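PDB 5FMN: INRS, which is a nickel-responsive transcriptional regulator that probably represses its target genes by binding DNA, this chain including the all-helical metal-sensing repressor domain. Local coordinates for residues Val30-Arg35 against Asp68-Leu73; Thr84-Glu89 against Glu93-Glu98; Thr45-Asn50 against Pro54-Gln59; Gly38-Val43 against Ala61-Ala66; Leu73-His78 against Lys100-Arg105. All blocks are in the same frame, centred on the assembly; numbering follows the deposited sequence.

Contact 1. Residues Val30-Arg35 against Asp68-Leu73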
# COMPACT_ATOMS: atom_id res chain seq x y z
N VAL B 30 -14.02 17.80 10.34
CA VAL B 30 -15.35 17.58 9.82
C VAL B 30 -15.42 18.15 8.38
O VAL B 30 -15.93 17.53 7.46
CB VAL B 30 -16.40 18.23 10.72
CG1 VAL B 30 -17.73 18.39 9.98
CG2 VAL B 30 -16.58 17.43 12.00
N ASN B 31 -14.80 19.31 8.21
CA ASN B 31 -14.67 19.93 6.93
C ASN B 31 -14.02 19.03 5.91
O ASN B 31 -14.53 18.87 4.79
CB ASN B 31 -13.81 21.17 7.08
CG ASN B 31 -14.21 22.26 6.14
OD1 ASN B 31 -13.84 22.23 4.95
ND2 ASN B 31 -14.89 23.27 6.67
N ARG B 32 -12.82 18.55 6.24
CA ARG B 32 -12.06 17.73 5.30
C ARG B 32 -12.86 16.50 4.92
O ARG B 32 -12.91 16.10 3.76
CB ARG B 32 -10.75 17.30 5.92
CG ARG B 32 -9.73 18.42 6.03
CD ARG B 32 -8.38 17.88 6.50
NE ARG B 32 -7.25 18.68 6.00
CZ ARG B 32 -6.79 19.79 6.59
NH1 ARG B 32 -7.35 20.30 7.69
NH2 ARG B 32 -5.76 20.40 6.05
N LEU B 33 -13.60 15.97 5.88
CA LEU B 33 -14.46 14.81 5.64
C LEU B 33 -15.66 15.12 4.75
O LEU B 33 -16.11 14.26 4.00
CB LEU B 33 -14.91 14.20 6.98
CG LEU B 33 -13.79 13.51 7.76
CD1 LEU B 33 -14.18 13.32 9.22
CD2 LEU B 33 -13.48 12.16 7.13
N SER B 34 -16.23 16.32 4.89
CA SER B 34 -17.30 16.77 4.00
C SER B 34 -16.84 16.89 2.60
O SER B 34 -17.54 16.45 1.71
CB SER B 34 -17.86 18.10 4.47
OG SER B 34 -18.50 17.86 5.73
N ARG B 35 -15.61 17.38 2.41
CA ARG B 35 -14.99 17.46 1.07
C ARG B 35 -14.80 16.09 0.46
O ARG B 35 -15.00 15.90 -0.74
CB ARG B 35 -13.62 18.16 1.11
CG ARG B 35 -13.65 19.68 1.09
CD ARG B 35 -12.25 20.24 0.98
NE ARG B 35 -12.09 21.34 0.01
CZ ARG B 35 -11.29 21.28 -1.07
NH1 ARG B 35 -10.57 20.18 -1.31
NH2 ARG B 35 -11.22 22.32 -1.91
N ASP B 68 -6.22 9.46 3.17
CA ASP B 68 -4.95 9.20 3.80
C ASP B 68 -4.49 10.42 4.59
O ASP B 68 -4.06 10.28 5.72
CB ASP B 68 -3.89 8.83 2.76
CG ASP B 68 -4.06 7.40 2.20
OD1 ASP B 68 -4.83 6.60 2.76
OD2 ASP B 68 -3.38 7.09 1.20
N ARG B 69 -4.64 11.62 4.02
CA ARG B 69 -4.18 12.87 4.66
C ARG B 69 -5.00 13.19 5.90
O ARG B 69 -4.43 13.63 6.89
CB ARG B 69 -4.22 14.05 3.70
CG ARG B 69 -3.27 13.89 2.52
CD ARG B 69 -3.05 15.18 1.71
NE ARG B 69 -4.33 15.81 1.34
CZ ARG B 69 -5.04 15.54 0.24
NH1 ARG B 69 -4.62 14.65 -0.66
NH2 ARG B 69 -6.21 16.16 0.06
N VAL B 70 -6.30 12.92 5.86
CA VAL B 70 -7.14 12.95 7.07
C VAL B 70 -6.70 11.96 8.15
O VAL B 70 -6.59 12.30 9.34
CB VAL B 70 -8.62 12.67 6.74
CG1 VAL B 70 -9.45 12.47 8.01
CG2 VAL B 70 -9.21 13.82 5.98
N ALA B 71 -6.48 10.72 7.75
CA ALA B 71 -6.00 9.73 8.68
C ALA B 71 -4.73 10.22 9.32
O ALA B 71 -4.56 10.16 10.53
CB ALA B 71 -5.79 8.40 7.98
N ARG B 72 -3.83 10.73 8.48
CA ARG B 72 -2.53 11.16 8.94
C ARG B 72 -2.65 12.32 9.97
O ARG B 72 -1.98 12.32 10.98
CB ARG B 72 -1.65 11.53 7.74
CG ARG B 72 -0.23 11.90 8.04
CD ARG B 72 0.50 10.92 8.95
NE ARG B 72 1.53 11.64 9.70
CZ ARG B 72 2.72 11.98 9.21
NH1 ARG B 72 3.10 11.57 8.01
NH2 ARG B 72 3.56 12.69 9.95
N LEU B 73 -3.61 13.21 9.77
CA LEU B 73 -3.81 14.30 10.70
C LEU B 73 -4.31 13.80 12.04
O LEU B 73 -3.96 14.35 13.09
CB LEU B 73 -4.82 15.32 10.16
CG LEU B 73 -4.32 16.24 9.03
CD1 LEU B 73 -5.48 17.08 8.53
CD2 LEU B 73 -3.17 17.13 9.49
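Arg32 on helix 26-48 lies against Leu73 and Val70 on helix 53-89, part of the antiparallel helix pair at the heart of this CsoR-like, all-helical fold; the axes of the two short segments come within 10.5 Å of each other at 165°. Methyl CD1 of Leu73 sits over one face of the Arg32 guanidinium, displaced toward its rim, with Leu73 CD1 3.5 Å from Arg32 NE and 3.6 Å from Arg32 CZ. Nearer the backbone, Arg32 CB rests on Val70 CG2 at 3.8 Å, the two side chains running alongside in opposite senses. The other methyl of Val70 meets Leu33 almost at right angles, CG1 of Val70 standing 4.1 Å from CD2 of Leu33. An extended run from CG to NE (chi2 -173°) carries the Arg32 head past Val70 to Leu73, about one turn further along. Leu33 also packs on Val43 of the second subunit, so this packing runs on into the interface with that subunit. The charge on the Arg32 head is met by Glu24 of the same chain, whose salt bridge to NH1 helps fix the guanidinium with Leu73 CD1 3.4 Å above its plane.

Contact 2. Residues Thr84-Glu89 against Glu93-Glu98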
# COMPACT_ATOMS: atom_id res chain seq x y z
N THR B 84 3.26 13.89 24.70
CA THR B 84 3.01 14.92 25.71
C THR B 84 2.68 14.31 27.10
O THR B 84 3.26 14.68 28.11
CB THR B 84 1.87 15.86 25.27
OG1 THR B 84 2.25 16.59 24.08
CG2 THR B 84 1.54 16.84 26.37
N ARG B 85 1.76 13.35 27.12
CA ARG B 85 1.38 12.65 28.36
C ARG B 85 2.54 11.86 29.00
O ARG B 85 2.63 11.78 30.22
CB ARG B 85 0.20 11.73 28.06
CG ARG B 85 -0.66 11.34 29.26
CD ARG B 85 -2.06 10.91 28.82
NE ARG B 85 -2.02 9.89 27.76
CZ ARG B 85 -2.56 10.01 26.54
NH1 ARG B 85 -3.30 11.05 26.21
NH2 ARG B 85 -2.36 9.06 25.64
N ALA B 86 3.43 11.32 28.17
CA ALA B 86 4.67 10.69 28.61
C ALA B 86 5.64 11.63 29.32
O ALA B 86 6.18 11.30 30.38
CB ALA B 86 5.39 10.02 27.43
N ALA B 87 5.89 12.78 28.72
CA ALA B 87 6.69 13.81 29.40
C ALA B 87 6.05 14.26 30.71
O ALA B 87 6.76 14.38 31.72
CB ALA B 87 6.91 14.99 28.48
N ALA B 88 4.73 14.42 30.72
CA ALA B 88 4.01 15.03 31.85
C ALA B 88 3.91 14.09 33.03
O ALA B 88 4.05 14.50 34.21
CB ALA B 88 2.62 15.46 31.43
N GLU B 89 3.65 12.83 32.71
CA GLU B 89 3.25 11.84 33.69
C GLU B 89 4.26 10.66 33.83
O GLU B 89 4.35 10.10 34.92
CB GLU B 89 1.77 11.46 33.44
CG GLU B 89 0.84 12.49 34.09
CD GLU B 89 -0.60 12.46 33.58
OE1 GLU B 89 -0.99 11.55 32.81
OE2 GLU B 89 -1.36 13.39 33.95
N GLU B 93 5.43 3.01 29.07
CA GLU B 93 4.91 1.72 28.55
C GLU B 93 3.49 1.88 28.00
O GLU B 93 3.19 1.44 26.90
CB GLU B 93 4.90 0.60 29.63
CG GLU B 93 5.86 0.73 30.82
CD GLU B 93 7.32 0.59 30.45
OE1 GLU B 93 7.63 0.47 29.23
OE2 GLU B 93 8.16 0.60 31.38
N GLN B 94 2.64 2.51 28.81
CA GLN B 94 1.23 2.78 28.47
C GLN B 94 1.15 3.59 27.18
O GLN B 94 0.32 3.31 26.29
CB GLN B 94 0.52 3.59 29.60
CG GLN B 94 -0.80 2.98 30.11
CD GLN B 94 -0.97 3.14 31.63
OE1 GLN B 94 -0.26 2.50 32.43
NE2 GLN B 94 -1.91 3.98 32.04
N GLU B 95 1.98 4.62 27.11
CA GLU B 95 1.94 5.57 26.00
C GLU B 95 2.48 5.00 24.71
O GLU B 95 1.87 5.18 23.65
CB GLU B 95 2.69 6.83 26.33
CG GLU B 95 2.11 7.65 27.47
CD GLU B 95 0.60 7.79 27.46
OE1 GLU B 95 0.00 7.91 26.38
OE2 GLU B 95 0.02 7.86 28.56
N LEU B 96 3.57 4.25 24.80
CA LEU B 96 4.01 3.45 23.66
C LEU B 96 2.91 2.52 23.12
O LEU B 96 2.76 2.37 21.92
CB LEU B 96 5.23 2.60 24.02
CG LEU B 96 6.58 3.31 24.07
CD1 LEU B 96 7.66 2.24 24.20
CD2 LEU B 96 6.82 4.21 22.87
N ALA B 97 2.21 1.87 24.02
CA ALA B 97 1.25 0.85 23.63
C ALA B 97 0.04 1.52 22.98
O ALA B 97 -0.56 0.96 22.09
CB ALA B 97 0.83 0.01 24.84
N GLU B 98 -0.33 2.71 23.47
CA GLU B 98 -1.35 3.54 22.83
C GLU B 98 -0.98 3.97 21.41
O GLU B 98 -1.82 4.06 20.52
CB GLU B 98 -1.56 4.82 23.63
CG GLU B 98 -2.61 4.68 24.72
CD GLU B 98 -3.99 4.93 24.18
OE1 GLU B 98 -4.30 6.09 23.85
OE2 GLU B 98 -4.73 3.94 24.02
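Arg85 and Glu95 meet with their side chains roughly perpendicular between helix 53-89 and helix 92-106, which form an antiparallel hairpin whose short segments have axes 9.5 Å apart. The guanidinium grips the carboxylate side-on with two nitrogens, one to each oxygen: Arg85 NE donates to Glu95 OE2 at 3.0 Å with an N-H...O angle of 157°, and Arg85 NH2 to Glu95 OE1 at 2.7 Å along a more bent path. Both oxygens are met on their syn sides, yet the two flat groups are not coplanar, their planes standing 56° apart. OE2 stays in the guanidinium plane, whereas OE1 is tilted out of it. A bend at chi3 (51°) swings the Arg85 head across to the acid, and Glu95 folds at chi2, its CG lying 4.0 Å from Ala86 CB. Glu98 joins the network from farther along helix 92-106, but Glu98 OE1 is 4.0 Å from Arg85 NH2, a long ion pair. Glu95 and Glu98 both touch Cys82 one turn back on helix 53-89, while Ala86 packs on Ile83 of the third subunit. Glu95 is buried, and the paired bonds from Arg85 probably stabilise its ionised form; with Glu98 close by, one arginine head faces two acids and ties the closing end of the hairpin by charge more than by apolar packing.

Contact 3. Residues Thr45-Asn50 against Pro54-Gln59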
# COMPACT_ATOMS: atom_id res chain seq x y z
N THR B 45 -21.45 10.35 -9.95
CA THR B 45 -21.85 11.05 -11.16
C THR B 45 -21.05 10.63 -12.41
O THR B 45 -21.62 10.40 -13.46
CB THR B 45 -21.74 12.57 -10.97
OG1 THR B 45 -22.73 13.00 -10.04
CG2 THR B 45 -21.93 13.32 -12.28
N MET B 46 -19.73 10.53 -12.28
CA MET B 46 -18.89 10.15 -13.42
C MET B 46 -19.24 8.76 -13.96
O MET B 46 -19.14 8.49 -15.14
CB MET B 46 -17.40 10.13 -13.04
CG MET B 46 -16.75 11.50 -12.92
SD MET B 46 -14.98 11.41 -12.56
CE MET B 46 -14.35 10.60 -14.03
N VAL B 47 -19.56 7.85 -13.05
CA VAL B 47 -19.91 6.51 -13.43
C VAL B 47 -21.26 6.49 -14.17
O VAL B 47 -21.38 5.84 -15.21
CB VAL B 47 -19.93 5.59 -12.20
CG1 VAL B 47 -20.56 4.24 -12.51
CG2 VAL B 47 -18.52 5.40 -11.66
N GLN B 48 -22.25 7.22 -13.66
CA GLN B 48 -23.57 7.33 -14.29
C GLN B 48 -23.48 7.90 -15.71
O GLN B 48 -24.24 7.52 -16.57
CB GLN B 48 -24.51 8.17 -13.42
CG GLN B 48 -24.94 7.44 -12.15
CD GLN B 48 -25.64 8.31 -11.13
OE1 GLN B 48 -25.28 9.48 -10.93
NE2 GLN B 48 -26.59 7.74 -10.42
N GLU B 49 -22.48 8.74 -15.96
CA GLU B 49 -22.24 9.30 -17.28
C GLU B 49 -21.27 8.47 -18.15
O GLU B 49 -20.75 8.97 -19.15
CB GLU B 49 -21.73 10.74 -17.12
CG GLU B 49 -22.75 11.67 -16.46
CD GLU B 49 -22.21 13.08 -16.27
OE1 GLU B 49 -21.04 13.33 -16.63
OE2 GLU B 49 -22.96 13.95 -15.73
N ASN B 50 -21.03 7.22 -17.78
CA ASN B 50 -20.13 6.32 -18.54
C ASN B 50 -18.83 6.98 -19.05
O ASN B 50 -18.37 6.70 -20.16
CB ASN B 50 -20.90 5.64 -19.67
N PRO B 54 -9.98 5.26 -16.95
CA PRO B 54 -8.82 5.96 -16.37
C PRO B 54 -9.14 7.28 -15.69
O PRO B 54 -8.54 7.59 -14.66
CB PRO B 54 -7.92 6.23 -17.59
CG PRO B 54 -8.27 5.14 -18.55
CD PRO B 54 -9.71 4.78 -18.32
N GLU B 55 -10.07 8.05 -16.27
CA GLU B 55 -10.60 9.27 -15.62
C GLU B 55 -11.25 8.96 -14.27
O GLU B 55 -11.06 9.71 -13.31
CB GLU B 55 -11.65 9.98 -16.49
CG GLU B 55 -11.11 10.66 -17.74
CD GLU B 55 -12.19 11.44 -18.49
OE1 GLU B 55 -13.31 11.64 -17.95
OE2 GLU B 55 -11.92 11.90 -19.63
N VAL B 56 -12.06 7.91 -14.22
CA VAL B 56 -12.75 7.52 -12.99
C VAL B 56 -11.71 7.10 -11.94
O VAL B 56 -11.77 7.57 -10.79
CB VAL B 56 -13.80 6.41 -13.23
CG1 VAL B 56 -14.37 5.91 -11.90
CG2 VAL B 56 -14.93 6.91 -14.11
N LEU B 57 -10.73 6.30 -12.36
CA LEU B 57 -9.67 5.84 -11.44
C LEU B 57 -8.79 6.97 -10.90
O LEU B 57 -8.32 6.89 -9.74
CB LEU B 57 -8.80 4.75 -12.08
CG LEU B 57 -9.51 3.42 -12.33
CD1 LEU B 57 -8.61 2.44 -13.06
CD2 LEU B 57 -10.00 2.79 -11.03
N ILE B 58 -8.55 7.98 -11.73
CA ILE B 58 -7.82 9.18 -11.32
C ILE B 58 -8.55 9.90 -10.19
O ILE B 58 -7.93 10.37 -9.24
CB ILE B 58 -7.63 10.15 -12.53
CG1 ILE B 58 -6.45 9.69 -13.40
CG2 ILE B 58 -7.41 11.58 -12.06
CD1 ILE B 58 -6.59 10.02 -14.88
N GLN B 59 -9.87 9.99 -10.30
CA GLN B 59 -10.71 10.60 -9.27
C GLN B 59 -10.79 9.77 -7.94
O GLN B 59 -10.67 10.30 -6.83
CB GLN B 59 -12.10 10.88 -9.86
CG GLN B 59 -12.71 12.21 -9.44
CD GLN B 59 -11.82 13.40 -9.70
OE1 GLN B 59 -11.02 13.46 -10.66
NE2 GLN B 59 -11.92 14.37 -8.80
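The turn of a helical hairpin, where helix 26-48 ends and helix 53-89 begins, is closed here by Met46 reaching across to Glu55, Val56 and Gln59. Its chain is straight as far as SD and then bends at chi3 (64°), which turns the terminal methyl in against the opposite helix. There Met46 CE lies 3.5 Å from Glu55 O and equally close to Val56 N, meeting backbone as well as the side chains around it: Glu55 CB and Val56 CG2 are each 3.7 Å from that methyl. The sulfur is used too, Met46 SD passing Gln59 CG at 3.9 Å. Beside them Val47 CG2 meets Val56 CG1 at 4.2 Å, so Val56 presents one methyl to each of two successive residues. Putting an alanine at Met46 would probably open a gap over the Glu55-Val56 backbone and leave Gln59 CG without the sulfur it packs on. Val47 continues onto Leu26, and Val56 onto Ile74, of the second subunit. Just beyond Met46 the first helix stops in a Schellman motif: Asn50, with positive phi, is the C-prime residue, Asn50 N bonding Val47 O at 2.9 Å and Arg51 N reaching back to Met46 O. Such a helix stop followed by a short connection is typical of the alpha-alpha hairpin, here the one joining the first two helices of a CsoR-like protomer.

Contact 4. Residues Gly38-Val43 against Ala61-Ala66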
# COMPACT_ATOMS: atom_id res chain seq x y z
N GLY B 38 -18.22 14.81 -0.73
CA GLY B 38 -18.55 15.48 -2.00
C GLY B 38 -17.77 14.92 -3.18
O GLY B 38 -18.26 14.84 -4.29
N HIS B 39 -16.56 14.50 -2.91
CA HIS B 39 -15.69 13.94 -3.92
C HIS B 39 -16.09 12.54 -4.31
O HIS B 39 -15.94 12.14 -5.47
CB HIS B 39 -14.29 13.90 -3.37
CG HIS B 39 -13.32 14.77 -4.08
ND1 HIS B 39 -12.61 14.34 -5.18
CD2 HIS B 39 -12.94 16.05 -3.84
CE1 HIS B 39 -11.82 15.32 -5.58
NE2 HIS B 39 -12.02 16.37 -4.80
N ILE B 40 -16.59 11.77 -3.35
CA ILE B 40 -17.16 10.46 -3.67
C ILE B 40 -18.45 10.55 -4.45
O ILE B 40 -18.68 9.75 -5.35
CB ILE B 40 -17.37 9.62 -2.40
CG1 ILE B 40 -16.12 8.83 -2.15
CG2 ILE B 40 -18.50 8.61 -2.55
CD1 ILE B 40 -15.86 8.70 -0.68
N ARG B 41 -19.28 11.52 -4.11
CA ARG B 41 -20.50 11.76 -4.87
C ARG B 41 -20.15 12.16 -6.33
O ARG B 41 -20.77 11.67 -7.29
CB ARG B 41 -21.28 12.84 -4.11
CG ARG B 41 -22.75 12.78 -4.28
CD ARG B 41 -23.40 13.84 -3.43
NE ARG B 41 -24.82 13.92 -3.75
CZ ARG B 41 -25.75 13.13 -3.24
NH1 ARG B 41 -25.43 12.18 -2.35
NH2 ARG B 41 -27.02 13.31 -3.60
N GLY B 42 -19.07 12.92 -6.50
CA GLY B 42 -18.52 13.22 -7.83
C GLY B 42 -18.11 12.02 -8.65
O GLY B 42 -18.39 11.94 -9.84
N VAL B 43 -17.42 11.07 -8.03
CA VAL B 43 -17.09 9.80 -8.69
C VAL B 43 -18.35 9.06 -9.14
O VAL B 43 -18.34 8.40 -10.19
CB VAL B 43 -16.26 8.89 -7.76
CG1 VAL B 43 -15.99 7.52 -8.38
CG2 VAL B 43 -14.94 9.55 -7.40
N ALA B 61 -8.38 7.71 -6.94
CA ALA B 61 -7.05 7.92 -6.35
C ALA B 61 -6.99 9.20 -5.50
O ALA B 61 -6.44 9.22 -4.40
CB ALA B 61 -5.98 7.96 -7.44
N ALA B 62 -7.58 10.28 -6.01
CA ALA B 62 -7.58 11.57 -5.31
C ALA B 62 -8.37 11.48 -4.01
O ALA B 62 -7.99 12.07 -3.00
CB ALA B 62 -8.19 12.65 -6.20
N VAL B 63 -9.50 10.77 -4.06
CA VAL B 63 -10.29 10.51 -2.87
C VAL B 63 -9.48 9.69 -1.83
O VAL B 63 -9.46 10.00 -0.65
CB VAL B 63 -11.55 9.70 -3.23
CG1 VAL B 63 -12.26 9.26 -1.96
CG2 VAL B 63 -12.48 10.49 -4.12
N ARG B 64 -8.84 8.63 -2.29
CA ARG B 64 -8.00 7.85 -1.42
C ARG B 64 -6.86 8.71 -0.82
O ARG B 64 -6.57 8.64 0.37
CB ARG B 64 -7.45 6.62 -2.15
CG ARG B 64 -6.33 5.96 -1.38
CD ARG B 64 -6.18 4.46 -1.38
NE ARG B 64 -5.08 4.22 -0.45
CZ ARG B 64 -4.69 3.03 -0.01
NH1 ARG B 64 -5.33 1.92 -0.38
NH2 ARG B 64 -3.68 2.97 0.83
N GLY B 65 -6.25 9.55 -1.64
CA GLY B 65 -5.22 10.47 -1.14
C GLY B 65 -5.75 11.38 -0.07
O GLY B 65 -5.12 11.56 0.98
N ALA B 66 -6.95 11.92 -0.29
CA ALA B 66 -7.58 12.82 0.69
C ALA B 66 -7.87 12.11 1.99
O ALA B 66 -7.79 12.71 3.06
CB ALA B 66 -8.88 13.40 0.14
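Val63 on helix 53-89 fits against His39, Ile40 and Val43 on helix 26-48, in the antiparallel pair of a CsoR-like protomer; the axes of the short segments lie 9.9 Å apart. The purely aliphatic contacts divide between its two methyls. Val63 CG1 meets Ile40 CD1 at 3.9 Å, while Val63 CG2 approaches Val43 CG2 at 4.2 Å. With CG1 anti to the backbone N (chi1 172°), the valine spreads its fork so that one methyl faces Ile40, the other Val43 and His39. The second kind of contact involves the histidine: Val63 CG2 also lies 3.9 Å from His39 CB and 4.0 Å from His39 ND1, touching both the stem and the ring. Replacing Val63 by a glycine would probably take away the methyl that Ile40 CD1 packs on and open a gap beside His39 CB, though Val43 would keep Val60 of the same helix. Apolar packing continues beyond the chain, with Ile40 on its own counterpart, Val43 on Leu33 and Val63 on Leu67 of the second subunit. Polar interactions lie to the flanks: Arg64 forms a salt bridge with Asp68, and Arg41 with Glu37, of that subunit. The contact within the chain is thus apolar, held by dispersion and shape, while the subunit interface combines the same apolar layer with flanking salt bridges.

Contact 5. Residues Leu73-His78 against Lys100-Arg105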
# COMPACT_ATOMS: atom_id res chain seq x y z
N LEU B 73 -3.61 13.21 9.77
CA LEU B 73 -3.81 14.30 10.70
C LEU B 73 -4.31 13.80 12.04
O LEU B 73 -3.96 14.35 13.09
CB LEU B 73 -4.82 15.32 10.16
CG LEU B 73 -4.32 16.24 9.03
CD1 LEU B 73 -5.48 17.08 8.53
CD2 LEU B 73 -3.17 17.13 9.49
N ILE B 74 -5.17 12.81 12.01
CA ILE B 74 -5.75 12.27 13.25
C ILE B 74 -4.69 11.55 14.06
O ILE B 74 -4.63 11.67 15.30
CB ILE B 74 -6.90 11.28 12.95
CG1 ILE B 74 -8.10 12.02 12.35
CG2 ILE B 74 -7.33 10.55 14.22
CD1 ILE B 74 -9.07 11.14 11.60
N LEU B 75 -3.85 10.81 13.34
CA LEU B 75 -2.71 10.16 13.92
C LEU B 75 -1.67 11.12 14.52
O LEU B 75 -1.14 10.85 15.60
CB LEU B 75 -2.05 9.26 12.88
CG LEU B 75 -0.84 8.45 13.35
CD1 LEU B 75 -1.30 7.37 14.32
CD2 LEU B 75 -0.11 7.84 12.16
N ASP B 76 -1.33 12.18 13.81
CA ASP B 76 -0.40 13.19 14.35
C ASP B 76 -0.88 13.76 15.68
O ASP B 76 -0.09 13.83 16.62
CB ASP B 76 -0.22 14.32 13.35
CG ASP B 76 0.70 13.95 12.20
OD1 ASP B 76 1.36 12.87 12.33
OD2 ASP B 76 0.77 14.74 11.21
N ASP B 77 -2.17 14.09 15.78
CA ASP B 77 -2.73 14.62 17.03
C ASP B 77 -2.69 13.60 18.15
O ASP B 77 -2.34 13.93 19.26
CB ASP B 77 -4.17 15.16 16.84
CG ASP B 77 -4.21 16.45 15.99
OD1 ASP B 77 -3.20 17.17 15.93
OD2 ASP B 77 -5.27 16.75 15.39
N HIS B 78 -3.04 12.35 17.85
CA HIS B 78 -2.90 11.25 18.80
C HIS B 78 -1.45 11.09 19.33
O HIS B 78 -1.23 11.06 20.54
CB HIS B 78 -3.37 9.96 18.15
CG HIS B 78 -3.44 8.80 19.10
ND1 HIS B 78 -4.46 8.63 20.01
CD2 HIS B 78 -2.60 7.75 19.28
CE1 HIS B 78 -4.23 7.54 20.73
NE2 HIS B 78 -3.09 7.01 20.33
N LYS B 100 1.12 2.45 19.47
CA LYS B 100 1.28 1.28 18.60
C LYS B 100 -0.06 0.75 18.12
O LYS B 100 -0.16 0.35 16.97
CB LYS B 100 2.08 0.18 19.28
CG LYS B 100 3.57 0.51 19.36
CD LYS B 100 4.28 -0.21 20.50
CE LYS B 100 5.78 -0.05 20.37
NZ LYS B 100 6.50 -1.09 21.17
N GLU B 101 -1.08 0.84 18.98
CA GLU B 101 -2.43 0.46 18.60
C GLU B 101 -2.93 1.34 17.47
O GLU B 101 -3.63 0.86 16.57
CB GLU B 101 -3.45 0.59 19.76
CG GLU B 101 -4.57 -0.48 19.64
CD GLU B 101 -5.98 -0.10 20.15
OE1 GLU B 101 -6.15 0.42 21.29
OE2 GLU B 101 -6.96 -0.42 19.44
N ALA B 102 -2.69 2.63 17.61
CA ALA B 102 -3.14 3.59 16.63
C ALA B 102 -2.45 3.35 15.30
O ALA B 102 -3.09 3.42 14.26
CB ALA B 102 -2.88 4.99 17.14
N LEU B 103 -1.14 3.10 15.32
CA LEU B 103 -0.39 2.70 14.11
C LEU B 103 -0.83 1.37 13.52
O LEU B 103 -0.78 1.17 12.32
CB LEU B 103 1.11 2.57 14.40
CG LEU B 103 1.93 3.84 14.47
CD1 LEU B 103 3.36 3.51 14.84
CD2 LEU B 103 1.88 4.53 13.12
N ASP B 104 -1.15 0.41 14.37
CA ASP B 104 -1.66 -0.86 13.86
C ASP B 104 -2.85 -0.56 12.95
O ASP B 104 -2.86 -1.00 11.81
CB ASP B 104 -2.05 -1.80 15.00
CG ASP B 104 -0.83 -2.35 15.76
OD1 ASP B 104 0.29 -2.38 15.18
OD2 ASP B 104 -1.00 -2.81 16.92
N ARG B 105 -3.81 0.23 13.44
CA ARG B 105 -5.09 0.42 12.71
C ARG B 105 -4.95 1.42 11.57
O ARG B 105 -5.75 1.43 10.65
CB ARG B 105 -6.26 0.81 13.66
CG ARG B 105 -6.43 -0.08 14.91
CD ARG B 105 -7.19 -1.40 14.74
NE ARG B 105 -6.34 -2.47 14.23
CZ ARG B 105 -5.38 -3.11 14.93
NH1 ARG B 105 -5.09 -2.76 16.19
NH2 ARG B 105 -4.67 -4.07 14.34
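The imidazole of His78 overlaps the methyl of Ala102, His78 CD2 approaching Ala102 CB to 3.5 Å and His78 NE2 to 3.8 Å from the same carbon. A chi1 of -173° swings the ring away from its own backbone N and across to helix 92-106, where NE2 finds a hydrogen bond to the backbone oxygen of Glu98, one turn before Ala102. A carbonyl oxygen can only accept, so NE2 is the donor; this bond and the methyl beside it together limit the rotation of the ring. Leu75, about one turn earlier, carries the rest of the contact with its two branches. Leu75 CD1 rests on Ala102 CB at 4.0 Å, and Leu75 CD2 meets Leu103 CD2 at the same distance, the two leucines set crosswise. Ala102 therefore receives both a leucine branch and a histidine ring, and its small side chain lets both come close. His78 also packs on Cys53 of the second subunit, a setting that resembles the inter-subunit cysteine and histidine metal site of CsoR-family sensors. Leu75 continues onto Leu103 of the third subunit, and Asp104 makes a salt bridge to Arg72 of that same neighbour. The two segments run antiparallel, their axes 10.6 Å apart, so that helix 92-106 packs back along helix 53-89, with helix 26-48 of its own chain reaching Leu73 and Ile74 and helices of two other subunits closing in around it.

Helix 53-89 is common to all five contacts. Contacts 3, 4 and 1 follow one another along its pairing with helix 26-48, with centres 11 Å apart at each step, and contact 3 is nested in the loops closed by the other two. Contacts 5 and 2 continue along its pairing with helix 92-106, their centres 14 Å apart. Contacts 1 and 5 share Leu73; the centres of contacts 2 and 3 lie about 45 Å apart. Gln59 packs on His39 and Val43, linking contacts 3 and 4. Contacts 1, 3, 4 and 5 touch the second subunit; contacts 2 and 5 border the third, which Arg72 beside contact 1 also reaches. Cys82 beside contact 2 and His78 lie where relatives bind metal.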